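Local coordinates for YCAC GENE product (Escherichia coli, PDB 1YAC), which is an octameric hydrolase of unknown specificity, related to isochorismatase-like enzymes and built as a three-layer alpha-beta-alpha sandwich, at residues 37-42 with 163-168; 46-51 with 74-79; 171-176 with 181-186; 187-190 with 194-197. All coordinates share one frame; numbering follows the deposited sequence.

Interaction 1 of 4, residues 37-42 with 163-168; sequences KNNVLA and MTWFGV
Trp165, at the start of helix 165-173, faces Asn39 on helix 33-49, the two backbones coming closest at these residues with their CA atoms 7.0 Å apart. Both helices belong to the three-layer alpha-beta-alpha sandwich of the isochorismatase family, and the indole bridges the distance between them. Its chi1 of 83° sets CG between the backbone N and the carbonyl carbon, which carries the ring out toward helix 33-49. There Ala42 lays its methyl over the middle of one face: CB is 3.6 Å from the centroid of the six-membered ring and 17° off the normal, a CH-pi contact. CB of Phe166 lies over the opposite face, nearer the rim. The pyrrole edge is engaged separately, since NE1 donates to OD1 of Asn39, whose side chain crosses the indole at about a right angle. The rest of that amide is tied down as well, ND2 bonding to the backbone O of Asp138, while OD1 of the same aspartate receives the backbone N of Trp165. The buried bond is bent: Trp165 NE1 lies 2.9 Å from Asn39 OD1 with 135° at the hydrogen, above the carbonyl plane rather than on a lone pair.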
loop_
_atom_site.group_PDB
_atom_site.type_symbol
_atom_site.label_atom_id
_atom_site.label_comp_id
_atom_site.label_asym_id
_atom_site.label_seq_id
_atom_site.Cartn_x
_atom_site.Cartn_y
_atom_site.Cartn_z
ATOM N N LYS A 37 -5.338 19.925 2.734
ATOM C CA LYS A 37 -5.934 21.184 3.152
ATOM C C LYS A 37 -5.227 21.709 4.405
ATOM O O LYS A 37 -4.852 22.886 4.467
ATOM C CB LYS A 37 -7.437 21.030 3.438
ATOM C CG LYS A 37 -8.061 22.310 3.994
ATOM C CD LYS A 37 -9.437 22.094 4.613
ATOM C CE LYS A 37 -9.925 23.371 5.274
ATOM N NZ LYS A 37 -11.205 23.164 5.983
ATOM N N ASN A 38 -5.050 20.844 5.399
ATOM C CA ASN A 38 -4.383 21.248 6.633
ATOM C C ASN A 38 -2.981 21.791 6.372
ATOM O O ASN A 38 -2.596 22.831 6.923
ATOM C CB ASN A 38 -4.290 20.079 7.610
ATOM C CG ASN A 38 -3.566 20.456 8.894
ATOM O OD1 ASN A 38 -3.985 21.376 9.618
ATOM N ND2 ASN A 38 -2.467 19.767 9.174
ATOM N N ASN A 39 -2.227 21.095 5.522
ATOM C CA ASN A 39 -0.852 21.487 5.187
ATOM C C ASN A 39 -0.773 22.835 4.468
ATOM O O ASN A 39 0.092 23.666 4.771
ATOM C CB ASN A 39 -0.176 20.401 4.342
ATOM C CG ASN A 39 0.136 19.137 5.144
ATOM O OD1 ASN A 39 0.010 19.118 6.371
ATOM N ND2 ASN A 39 0.554 18.079 4.451
ATOM N N VAL A 40 -1.654 23.051 3.499
ATOM C CA VAL A 40 -1.668 24.324 2.777
ATOM C C VAL A 40 -2.002 25.469 3.748
ATOM O O VAL A 40 -1.360 26.535 3.733
ATOM C CB VAL A 40 -2.702 24.297 1.615
ATOM C CG1 VAL A 40 -2.850 25.689 0.973
ATOM C CG2 VAL A 40 -2.262 23.290 0.560
ATOM N N LEU A 41 -2.990 25.246 4.608
ATOM C CA LEU A 41 -3.375 26.276 5.570
ATOM C C LEU A 41 -2.269 26.478 6.604
ATOM O O LEU A 41 -2.085 27.576 7.119
ATOM C CB LEU A 41 -4.702 25.920 6.248
ATOM C CG LEU A 41 -5.891 25.783 5.291
ATOM C CD1 LEU A 41 -7.162 25.529 6.095
ATOM C CD2 LEU A 41 -6.034 27.044 4.457
ATOM N N ALA A 42 -1.542 25.414 6.914
ATOM C CA ALA A 42 -0.447 25.496 7.876
ATOM C C ALA A 42 0.625 26.410 7.310
ATOM O O ALA A 42 1.151 27.266 8.028
ATOM C CB ALA A 42 0.127 24.112 8.150
ATOM N N MET A 163 11.715 20.395 1.522
ATOM C CA MET A 163 11.325 20.522 2.913
ATOM C C MET A 163 9.811 20.326 3.074
ATOM O O MET A 163 9.067 20.184 2.091
ATOM C CB MET A 163 11.766 21.899 3.454
ATOM C CG MET A 163 13.287 21.980 3.798
ATOM S SD MET A 163 13.720 23.546 4.500
ATOM C CE MET A 163 13.354 23.291 6.187
ATOM N N THR A 164 9.370 20.235 4.321
ATOM C CA THR A 164 7.950 20.077 4.612
ATOM C C THR A 164 7.578 21.200 5.579
ATOM O O THR A 164 8.457 21.730 6.264
ATOM C CB THR A 164 7.631 18.637 5.102
ATOM O OG1 THR A 164 8.649 18.184 6.000
ATOM C CG2 THR A 164 7.612 17.687 3.890
ATOM N N TRP A 165 6.299 21.563 5.649
ATOM C CA TRP A 165 5.910 22.712 6.459
ATOM C C TRP A 165 6.370 22.773 7.903
ATOM O O TRP A 165 6.810 23.827 8.352
ATOM C CB TRP A 165 4.407 23.059 6.309
ATOM C CG TRP A 165 3.473 22.264 7.164
ATOM C CD1 TRP A 165 2.706 21.201 6.776
ATOM C CD2 TRP A 165 3.220 22.459 8.561
ATOM N NE1 TRP A 165 1.996 20.718 7.852
ATOM C CE2 TRP A 165 2.294 21.471 8.961
ATOM C CE3 TRP A 165 3.691 23.373 9.518
ATOM C CZ2 TRP A 165 1.829 21.369 10.276
ATOM C CZ3 TRP A 165 3.232 23.273 10.823
ATOM C CH2 TRP A 165 2.310 22.277 11.192
ATOM N N PHE A 166 6.289 21.663 8.630
ATOM C CA PHE A 166 6.706 21.673 10.032
ATOM C C PHE A 166 8.210 21.953 10.108
ATOM O O PHE A 166 8.656 22.764 10.932
ATOM C CB PHE A 166 6.342 20.351 10.716
ATOM C CG PHE A 166 6.782 20.266 12.156
ATOM C CD1 PHE A 166 6.013 20.835 13.170
ATOM C CD2 PHE A 166 7.945 19.577 12.499
ATOM C CE1 PHE A 166 6.392 20.711 14.505
ATOM C CE2 PHE A 166 8.331 19.452 13.829
ATOM C CZ PHE A 166 7.549 20.020 14.832
ATOM N N GLY A 167 8.971 21.324 9.209
ATOM C CA GLY A 167 10.404 21.553 9.154
ATOM C C GLY A 167 10.706 23.016 8.838
ATOM O O GLY A 167 11.604 23.622 9.440
ATOM N N VAL A 168 9.956 23.582 7.888
ATOM C CA VAL A 168 10.098 24.992 7.489
ATOM C C VAL A 168 9.880 25.902 8.723
ATOM O O VAL A 168 10.702 26.775 9.024
ATOM C CB VAL A 168 9.058 25.368 6.357
ATOM C CG1 VAL A 168 9.033 26.884 6.102
ATOM C CG2 VAL A 168 9.389 24.629 5.049
#

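Interaction 2 of 4, residues 46-51 with 74-79; sequences LAKYFN and AQFPDA. Unlike the reference sequence in segment 74-79: Ala79 (reference Thr).
Lys48 reaches from the last turn of helix 33-49 to the end of helix 70-75, where its ammonium group bonds to the backbone O of Gln75. The inner part of the contact is apolar. Ala47 sets its methyl against the far end of the Phe76 ring, CB to CZ 3.8 Å, and both residues also pack on Thr54 of strand 54-59. This half therefore belongs to the seam between the helical layer and the parallel sheet of the alpha-beta-alpha sandwich. CG of Gln75 lies over one face of the same ring, offset toward its rim.

Toward solvent the character changes. Lys48 is exposed and touches with its aliphatic length, running past Gln75 and Phe76 in the opposite direction to their side chains. Its CG starts anti to the backbone N (chi1 177°), and bends at chi2 and chi3 then fold the chain along the neighbouring segment. Lys48 CE comes within 3.8 Å of Phe76 CE1, whereas Lys48 CB stays 4.0 Å from Gln75 NE2. That amide nitrogen finds its polar partner in OD1 of Asp45, one turn earlier on the lysine's helix.

Lys48 NZ stands 2.7 Å from Gln75 O, almost in line with the carbonyl bond at 170°. This oxygen belongs to the last helical residue before Phe76 leaves helical geometry. While CE of the same side chain lies against the Phe76 ring, the positive charge of the ammonium probably interacts favourably with the C-terminal, negative end of the dipole of helix 70-75.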
loop_
_atom_site.group_PDB
_atom_site.type_symbol
_atom_site.label_atom_id
_atom_site.label_comp_id
_atom_site.label_asym_id
_atom_site.label_seq_id
_atom_site.Cartn_x
_atom_site.Cartn_y
_atom_site.Cartn_z
ATOM N N LEU A 46 1.973 29.898 8.823
ATOM C CA LEU A 46 3.361 30.129 9.211
ATOM C C LEU A 46 3.919 31.351 8.487
ATOM O O LEU A 46 4.673 32.132 9.076
ATOM C CB LEU A 46 4.236 28.878 9.015
ATOM C CG LEU A 46 4.755 28.431 7.650
ATOM C CD1 LEU A 46 6.019 29.206 7.249
ATOM C CD2 LEU A 46 5.058 26.938 7.704
ATOM N N ALA A 47 3.521 31.548 7.234
ATOM C CA ALA A 47 3.982 32.706 6.474
ATOM C C ALA A 47 3.516 33.969 7.200
ATOM O O ALA A 47 4.274 34.935 7.365
ATOM C CB ALA A 47 3.420 32.677 5.067
ATOM N N LYS A 48 2.269 33.943 7.651
ATOM C CA LYS A 48 1.703 35.068 8.377
ATOM C C LYS A 48 2.385 35.234 9.739
ATOM O O LYS A 48 2.802 36.345 10.107
ATOM C CB LYS A 48 0.195 34.869 8.559
ATOM C CG LYS A 48 -0.479 35.963 9.368
ATOM C CD LYS A 48 -1.328 36.881 8.512
ATOM C CE LYS A 48 -0.532 37.577 7.438
ATOM N NZ LYS A 48 -1.361 38.616 6.765
ATOM N N TYR A 49 2.528 34.128 10.464
ATOM C CA TYR A 49 3.157 34.147 11.786
ATOM C C TYR A 49 4.576 34.730 11.768
ATOM O O TYR A 49 4.939 35.541 12.624
ATOM C CB TYR A 49 3.190 32.740 12.388
ATOM C CG TYR A 49 3.926 32.678 13.712
ATOM C CD1 TYR A 49 3.430 33.334 14.838
ATOM C CD2 TYR A 49 5.128 31.988 13.829
ATOM C CE1 TYR A 49 4.115 33.302 16.046
ATOM C CE2 TYR A 49 5.819 31.953 15.029
ATOM C CZ TYR A 49 5.303 32.611 16.135
ATOM O OH TYR A 49 5.975 32.551 17.343
ATOM N N PHE A 50 5.390 34.264 10.823
ATOM C CA PHE A 50 6.754 34.737 10.690
ATOM C C PHE A 50 6.836 36.052 9.934
ATOM O O PHE A 50 7.933 36.565 9.722
ATOM C CB PHE A 50 7.625 33.683 10.003
ATOM C CG PHE A 50 7.876 32.471 10.849
ATOM C CD1 PHE A 50 8.670 32.565 11.994
ATOM C CD2 PHE A 50 7.267 31.255 10.548
ATOM C CE1 PHE A 50 8.850 31.470 12.827
ATOM C CE2 PHE A 50 7.442 30.146 11.384
ATOM C CZ PHE A 50 8.235 30.258 12.526
ATOM N N ASN A 51 5.697 36.585 9.488
ATOM C CA ASN A 51 5.713 37.855 8.763
ATOM C C ASN A 51 6.589 37.833 7.522
ATOM O O ASN A 51 7.328 38.779 7.271
ATOM C CB ASN A 51 6.224 38.977 9.667
ATOM C CG ASN A 51 5.142 39.614 10.455
ATOM O OD1 ASN A 51 5.032 39.425 11.656
ATOM N ND2 ASN A 51 4.354 40.409 9.802
ATOM N N ALA A 74 -8.045 35.742 1.864
ATOM C CA ALA A 74 -8.416 36.420 3.102
ATOM C C ALA A 74 -7.220 36.679 4.016
ATOM O O ALA A 74 -7.150 37.709 4.689
ATOM C CB ALA A 74 -9.478 35.595 3.850
ATOM N N GLN A 75 -6.273 35.747 4.026
ATOM C CA GLN A 75 -5.102 35.855 4.887
ATOM C C GLN A 75 -4.040 36.848 4.430
ATOM O O GLN A 75 -3.314 37.415 5.250
ATOM C CB GLN A 75 -4.468 34.478 5.066
ATOM C CG GLN A 75 -3.387 34.423 6.127
ATOM C CD GLN A 75 -3.096 33.001 6.550
ATOM O OE1 GLN A 75 -2.929 32.155 5.652
ATOM N NE2 GLN A 75 -3.057 32.728 7.775
ATOM N N PHE A 76 -3.940 37.052 3.127
ATOM C CA PHE A 76 -2.945 37.960 2.566
ATOM C C PHE A 76 -3.628 38.975 1.659
ATOM O O PHE A 76 -3.347 39.036 0.457
ATOM C CB PHE A 76 -1.910 37.147 1.780
ATOM C CG PHE A 76 -1.201 36.119 2.617
ATOM C CD1 PHE A 76 -0.178 36.497 3.488
ATOM C CD2 PHE A 76 -1.594 34.780 2.578
ATOM C CE1 PHE A 76 0.442 35.562 4.314
ATOM C CE2 PHE A 76 -0.983 33.828 3.402
ATOM C CZ PHE A 76 0.035 34.220 4.272
ATOM N N PRO A 77 -4.494 39.832 2.231
ATOM C CA PRO A 77 -5.201 40.831 1.425
ATOM C C PRO A 77 -4.324 41.891 0.771
ATOM O O PRO A 77 -4.680 42.414 -0.275
ATOM C CB PRO A 77 -6.183 41.438 2.426
ATOM C CG PRO A 77 -5.448 41.335 3.717
ATOM C CD PRO A 77 -4.857 39.958 3.652
ATOM N N ASP A 78 -3.169 42.178 1.360
ATOM C CA ASP A 78 -2.276 43.190 0.802
ATOM C C ASP A 78 -1.099 42.627 0.008
ATOM O O ASP A 78 -0.291 43.385 -0.529
ATOM C CB ASP A 78 -1.745 44.105 1.910
ATOM C CG ASP A 78 -2.834 44.957 2.548
ATOM O OD1 ASP A 78 -3.875 45.195 1.904
ATOM O OD2 ASP A 78 -2.630 45.404 3.698
ATOM N N ALA A 79 -1.007 41.306 -0.087
ATOM C CA ALA A 79 0.095 40.683 -0.806
ATOM C C ALA A 79 -0.065 40.818 -2.306
ATOM O O ALA A 79 -1.167 41.052 -2.798
ATOM C CB ALA A 79 0.181 39.192 -0.434
#

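Interaction 3 of 4, residues 171-176 with 181-186; sequences ELHRDW and AGLATL. Unlike the reference sequence in segment 181-186: Ala181 (reference Glu).
Leu183 pushes its two methyl groups against two different rings, CD1 over a face of His173 and CD2 over a face of Trp176, both CH-pi contacts. Leu183 CD2 sits 3.7 Å from the centroid of the Trp176 six-membered ring, only 6° off its normal. Leu183 CD1 lies 4.1 Å from the centroid of the His173 imidazole and 19° off, displaced toward the rim. With CG anti to the backbone N (chi1 -166°), the branch projects from helix 180-190 into the corner between the rings; it meets His173 from the opposite direction and crosses Trp176 at about a right angle. That corner is made by the chain leaving helix 165-173, where Arg174 takes a positive phi. The contact is thus packing between two consecutive helices joined by a short connection, after the last strand of the parallel sheet in the alpha-beta-alpha sandwich. Within the turn, Arg174 NE donates to Glu171 O at 2.8 Å, tying the side chain back to the helix the backbone has just left. Glu171 itself forms a salt bridge with Arg154 of the second subunit, and Trp176 packs on Ser59 of that subunit. Alongside the leucine, Ala184 CB lies 4.1 Å from Trp176 CZ3.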
loop_
_atom_site.group_PDB
_atom_site.type_symbol
_atom_site.label_atom_id
_atom_site.label_comp_id
_atom_site.label_asym_id
_atom_site.label_seq_id
_atom_site.Cartn_x
_atom_site.Cartn_y
_atom_site.Cartn_z
ATOM N N GLU A 171 12.839 25.574 11.216
ATOM C CA GLU A 171 14.087 26.171 10.764
ATOM C C GLU A 171 13.985 27.700 10.830
ATOM O O GLU A 171 14.967 28.386 11.113
ATOM C CB GLU A 171 14.432 25.702 9.351
ATOM C CG GLU A 171 15.915 25.857 9.016
ATOM C CD GLU A 171 16.325 25.039 7.816
ATOM O OE1 GLU A 171 16.687 23.872 8.023
ATOM O OE2 GLU A 171 16.303 25.556 6.676
ATOM N N LEU A 172 12.794 28.228 10.578
ATOM C CA LEU A 172 12.568 29.668 10.634
ATOM C C LEU A 172 12.577 30.192 12.075
ATOM O O LEU A 172 13.179 31.234 12.360
ATOM C CB LEU A 172 11.223 30.025 9.997
ATOM C CG LEU A 172 11.131 29.990 8.475
ATOM C CD1 LEU A 172 9.674 30.046 8.049
ATOM C CD2 LEU A 172 11.904 31.148 7.885
ATOM N N HIS A 173 11.905 29.476 12.969
ATOM C CA HIS A 173 11.784 29.896 14.351
ATOM C C HIS A 173 13.085 29.797 15.119
ATOM O O HIS A 173 13.385 30.661 15.952
ATOM C CB HIS A 173 10.705 29.077 15.075
ATOM C CG HIS A 173 10.128 29.765 16.275
ATOM N ND1 HIS A 173 10.317 29.308 17.561
ATOM C CD2 HIS A 173 9.321 30.849 16.373
ATOM C CE1 HIS A 173 9.642 30.076 18.402
ATOM N NE2 HIS A 173 9.030 31.015 17.709
ATOM N N ARG A 174 13.818 28.707 14.908
ATOM C CA ARG A 174 15.115 28.478 15.571
ATOM C C ARG A 174 15.088 28.200 17.067
ATOM O O ARG A 174 15.741 27.258 17.532
ATOM C CB ARG A 174 16.060 29.669 15.359
ATOM C CG ARG A 174 16.374 30.013 13.930
ATOM C CD ARG A 174 17.153 28.915 13.241
ATOM N NE ARG A 174 17.479 29.326 11.880
ATOM C CZ ARG A 174 18.486 30.136 11.573
ATOM N NH1 ARG A 174 19.276 30.603 12.534
ATOM N NH2 ARG A 174 18.671 30.522 10.314
ATOM N N ASP A 175 14.321 28.989 17.823
ATOM C CA ASP A 175 14.244 28.896 19.282
ATOM C C ASP A 175 12.847 29.123 19.822
ATOM O O ASP A 175 12.251 30.169 19.608
ATOM C CB ASP A 175 15.184 29.943 19.898
ATOM C CG ASP A 175 15.595 29.593 21.343
ATOM O OD1 ASP A 175 14.734 29.393 22.223
ATOM O OD2 ASP A 175 16.821 29.480 21.575
ATOM N N TRP A 176 12.376 28.157 20.600
ATOM C CA TRP A 176 11.051 28.217 21.216
ATOM C C TRP A 176 10.879 29.504 22.011
ATOM O O TRP A 176 9.863 30.197 21.882
ATOM C CB TRP A 176 10.854 27.032 22.159
ATOM C CG TRP A 176 10.367 25.786 21.522
ATOM C CD1 TRP A 176 11.113 24.698 21.169
ATOM C CD2 TRP A 176 9.004 25.459 21.218
ATOM N NE1 TRP A 176 10.295 23.709 20.671
ATOM C CE2 TRP A 176 8.996 24.151 20.689
ATOM C CE3 TRP A 176 7.787 26.148 21.350
ATOM C CZ2 TRP A 176 7.813 23.510 20.287
ATOM C CZ3 TRP A 176 6.612 25.510 20.953
ATOM C CH2 TRP A 176 6.636 24.205 20.428
ATOM N N ALA A 181 4.207 30.470 23.011
ATOM C CA ALA A 181 2.776 30.413 22.733
ATOM C C ALA A 181 2.431 30.493 21.248
ATOM O O ALA A 181 1.572 29.753 20.768
ATOM C CB ALA A 181 2.046 31.509 23.505
ATOM N N GLY A 182 3.115 31.375 20.529
ATOM C CA GLY A 182 2.865 31.535 19.110
ATOM C C GLY A 182 3.144 30.286 18.298
ATOM O O GLY A 182 2.302 29.855 17.496
ATOM N N LEU A 183 4.324 29.702 18.487
ATOM C CA LEU A 183 4.680 28.496 17.746
ATOM C C LEU A 183 3.781 27.340 18.178
ATOM O O LEU A 183 3.305 26.568 17.347
ATOM C CB LEU A 183 6.141 28.123 17.983
ATOM C CG LEU A 183 6.714 27.088 17.013
ATOM C CD1 LEU A 183 6.902 27.737 15.633
ATOM C CD2 LEU A 183 8.046 26.556 17.556
ATOM N N ALA A 184 3.536 27.247 19.483
ATOM C CA ALA A 184 2.689 26.201 20.038
ATOM C C ALA A 184 1.289 26.256 19.432
ATOM O O ALA A 184 0.680 25.219 19.173
ATOM C CB ALA A 184 2.607 26.339 21.555
ATOM N N THR A 185 0.775 27.465 19.226
ATOM C CA THR A 185 -0.547 27.647 18.642
ATOM C C THR A 185 -0.562 27.146 17.203
ATOM O O THR A 185 -1.484 26.424 16.803
ATOM C CB THR A 185 -0.993 29.134 18.707
ATOM O OG1 THR A 185 -1.146 29.512 20.078
ATOM C CG2 THR A 185 -2.332 29.342 18.006
ATOM N N LEU A 186 0.476 27.490 16.445
ATOM C CA LEU A 186 0.586 27.060 15.051
ATOM C C LEU A 186 0.593 25.531 14.999
ATOM O O LEU A 186 -0.121 24.923 14.201
ATOM C CB LEU A 186 1.876 27.604 14.422
ATOM C CG LEU A 186 2.209 27.133 12.994
ATOM C CD1 LEU A 186 1.304 27.845 11.996
ATOM C CD2 LEU A 186 3.678 27.423 12.669
#

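Interaction 4 of 4, residues 187-190 with 194-197; sequences FSNH and YRNL
Arg195, Ser188 and Tyr194 give up the most surface where the chain turns from helix 180-190 to helix 192-204, a tight helix-helix corner near the C terminus that brings the CA atoms of Ser188 and Arg195 to 4.3 Å. Arg195 bends at chi3 (-78°), which swings its guanidinium back across Ser188. Arg195 NE then donates to Ser188 OG, 3.1 Å away and nearly straight at 169°, with the hydroxyl oxygen in the guanidinium plane. Nearer the backbone, Arg195 CB packs 3.4 Å from Ser188 O, and Arg195 CG lies 3.5 Å from Ser188 OG. At the outer end, Arg195 NH2 comes within 2.9 Å of Asn189 OD1, the amide plane standing almost perpendicular to the guanidinium.

Tyr194 supplies the apolar half. Its ring lies beside Phe187, CD2 meeting Phe187 CB at 3.7 Å, while the hydroxyl reaches on to Asn65 of the second subunit.

The remaining arm of the arginine, NH1, forms a salt bridge with Glu71 of the third subunit. With NE engaged by Ser188, the guanidinium is held in its orientation from within the chain; Lys37 of the third subunit is also close to NH1, and the arginine's charge is probably offset in part by that carboxylate.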
loop_
_atom_site.group_PDB
_atom_site.type_symbol
_atom_site.label_atom_id
_atom_site.label_comp_id
_atom_site.label_asym_id
_atom_site.label_seq_id
_atom_site.Cartn_x
_atom_site.Cartn_y
_atom_site.Cartn_z
ATOM N N PHE A 187 1.386 24.916 15.867
ATOM C CA PHE A 187 1.484 23.461 15.907
ATOM C C PHE A 187 0.172 22.806 16.341
ATOM O O PHE A 187 -0.302 21.845 15.721
ATOM C CB PHE A 187 2.630 23.041 16.832
ATOM C CG PHE A 187 4.007 23.384 16.311
ATOM C CD1 PHE A 187 4.192 23.871 15.012
ATOM C CD2 PHE A 187 5.127 23.207 17.121
ATOM C CE1 PHE A 187 5.466 24.178 14.532
ATOM C CE2 PHE A 187 6.406 23.509 16.651
ATOM C CZ PHE A 187 6.575 23.998 15.351
ATOM N N SER A 188 -0.424 23.333 17.399
ATOM C CA SER A 188 -1.681 22.796 17.907
ATOM C C SER A 188 -2.802 22.862 16.852
ATOM O O SER A 188 -3.598 21.932 16.721
ATOM C CB SER A 188 -2.093 23.560 19.180
ATOM O OG SER A 188 -3.313 23.064 19.710
ATOM N N ASN A 189 -2.825 23.950 16.086
ATOM C CA ASN A 189 -3.837 24.131 15.046
ATOM C C ASN A 189 -3.653 23.242 13.830
ATOM O O ASN A 189 -4.605 23.007 13.091
ATOM C CB ASN A 189 -3.858 25.587 14.557
ATOM C CG ASN A 189 -4.345 26.549 15.627
ATOM O OD1 ASN A 189 -5.187 26.187 16.443
ATOM N ND2 ASN A 189 -3.725 27.700 15.720
ATOM N N HIS A 190 -2.432 22.731 13.638
ATOM C CA HIS A 190 -2.134 21.920 12.468
ATOM C C HIS A 190 -1.562 20.516 12.661
ATOM O O HIS A 190 -1.251 19.834 11.687
ATOM C CB HIS A 190 -1.261 22.733 11.508
ATOM C CG HIS A 190 -1.937 23.969 11.017
ATOM N ND1 HIS A 190 -3.005 23.941 10.144
ATOM C CD2 HIS A 190 -1.728 25.276 11.307
ATOM C CE1 HIS A 190 -3.414 25.176 9.904
ATOM N NE2 HIS A 190 -2.654 25.998 10.602
ATOM N N TYR A 194 -0.088 16.733 18.299
ATOM C CA TYR A 194 0.538 17.704 19.182
ATOM C C TYR A 194 -0.517 18.384 20.047
ATOM O O TYR A 194 -0.307 18.599 21.247
ATOM C CB TYR A 194 1.323 18.758 18.398
ATOM C CG TYR A 194 2.329 19.446 19.292
ATOM C CD1 TYR A 194 3.461 18.759 19.734
ATOM C CD2 TYR A 194 2.126 20.755 19.750
ATOM C CE1 TYR A 194 4.366 19.339 20.605
ATOM C CE2 TYR A 194 3.045 21.354 20.637
ATOM C CZ TYR A 194 4.160 20.627 21.052
ATOM O OH TYR A 194 5.105 21.166 21.891
ATOM N N ARG A 195 -1.646 18.721 19.433
ATOM C CA ARG A 195 -2.740 19.343 20.176
ATOM C C ARG A 195 -3.166 18.426 21.328
ATOM O O ARG A 195 -3.421 18.893 22.436
ATOM C CB ARG A 195 -3.932 19.648 19.263
ATOM C CG ARG A 195 -5.161 20.113 20.043
ATOM C CD ARG A 195 -6.288 20.614 19.147
ATOM N NE ARG A 195 -6.026 21.962 18.648
ATOM C CZ ARG A 195 -6.878 22.668 17.915
ATOM N NH1 ARG A 195 -8.058 22.154 17.588
ATOM N NH2 ARG A 195 -6.545 23.881 17.498
ATOM N N ASN A 196 -3.211 17.113 21.074
ATOM C CA ASN A 196 -3.602 16.142 22.107
ATOM C C ASN A 196 -2.605 16.130 23.275
ATOM O O ASN A 196 -3.000 16.064 24.453
ATOM C CB ASN A 196 -3.765 14.749 21.499
ATOM C CG ASN A 196 -4.977 14.660 20.589
ATOM O OD1 ASN A 196 -5.910 15.455 20.710
ATOM N ND2 ASN A 196 -4.961 13.714 19.656
ATOM N N LEU A 197 -1.319 16.213 22.944
ATOM C CA LEU A 197 -0.272 16.260 23.961
ATOM C C LEU A 197 -0.455 17.513 24.811
ATOM O O LEU A 197 -0.234 17.483 26.032
ATOM C CB LEU A 197 1.117 16.300 23.311
ATOM C CG LEU A 197 1.582 15.032 22.591
ATOM C CD1 LEU A 197 2.930 15.250 22.029
ATOM C CD2 LEU A 197 1.651 13.872 23.529
#

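From the N terminus, helix 33-49 enters two contacts: its middle takes part in interaction 1 and its end in interaction 2. Interaction 2 closes a short loop through strand 54-59 and helix 70-75, nested inside the long loop that interaction 1 closes by bringing helix 165-173 alongside, after the sheet is complete. Interactions 3 and 4 then follow in series, each closing a short loop between consecutive C-terminal helices. They share helix 180-190, whose His190 packs on Ala42 and Trp165 of interaction 1, while Tyr49 and Phe50 of interaction 2 touch His173 of interaction 3. Interactions 1, 3 and 4 also touch the second subunit.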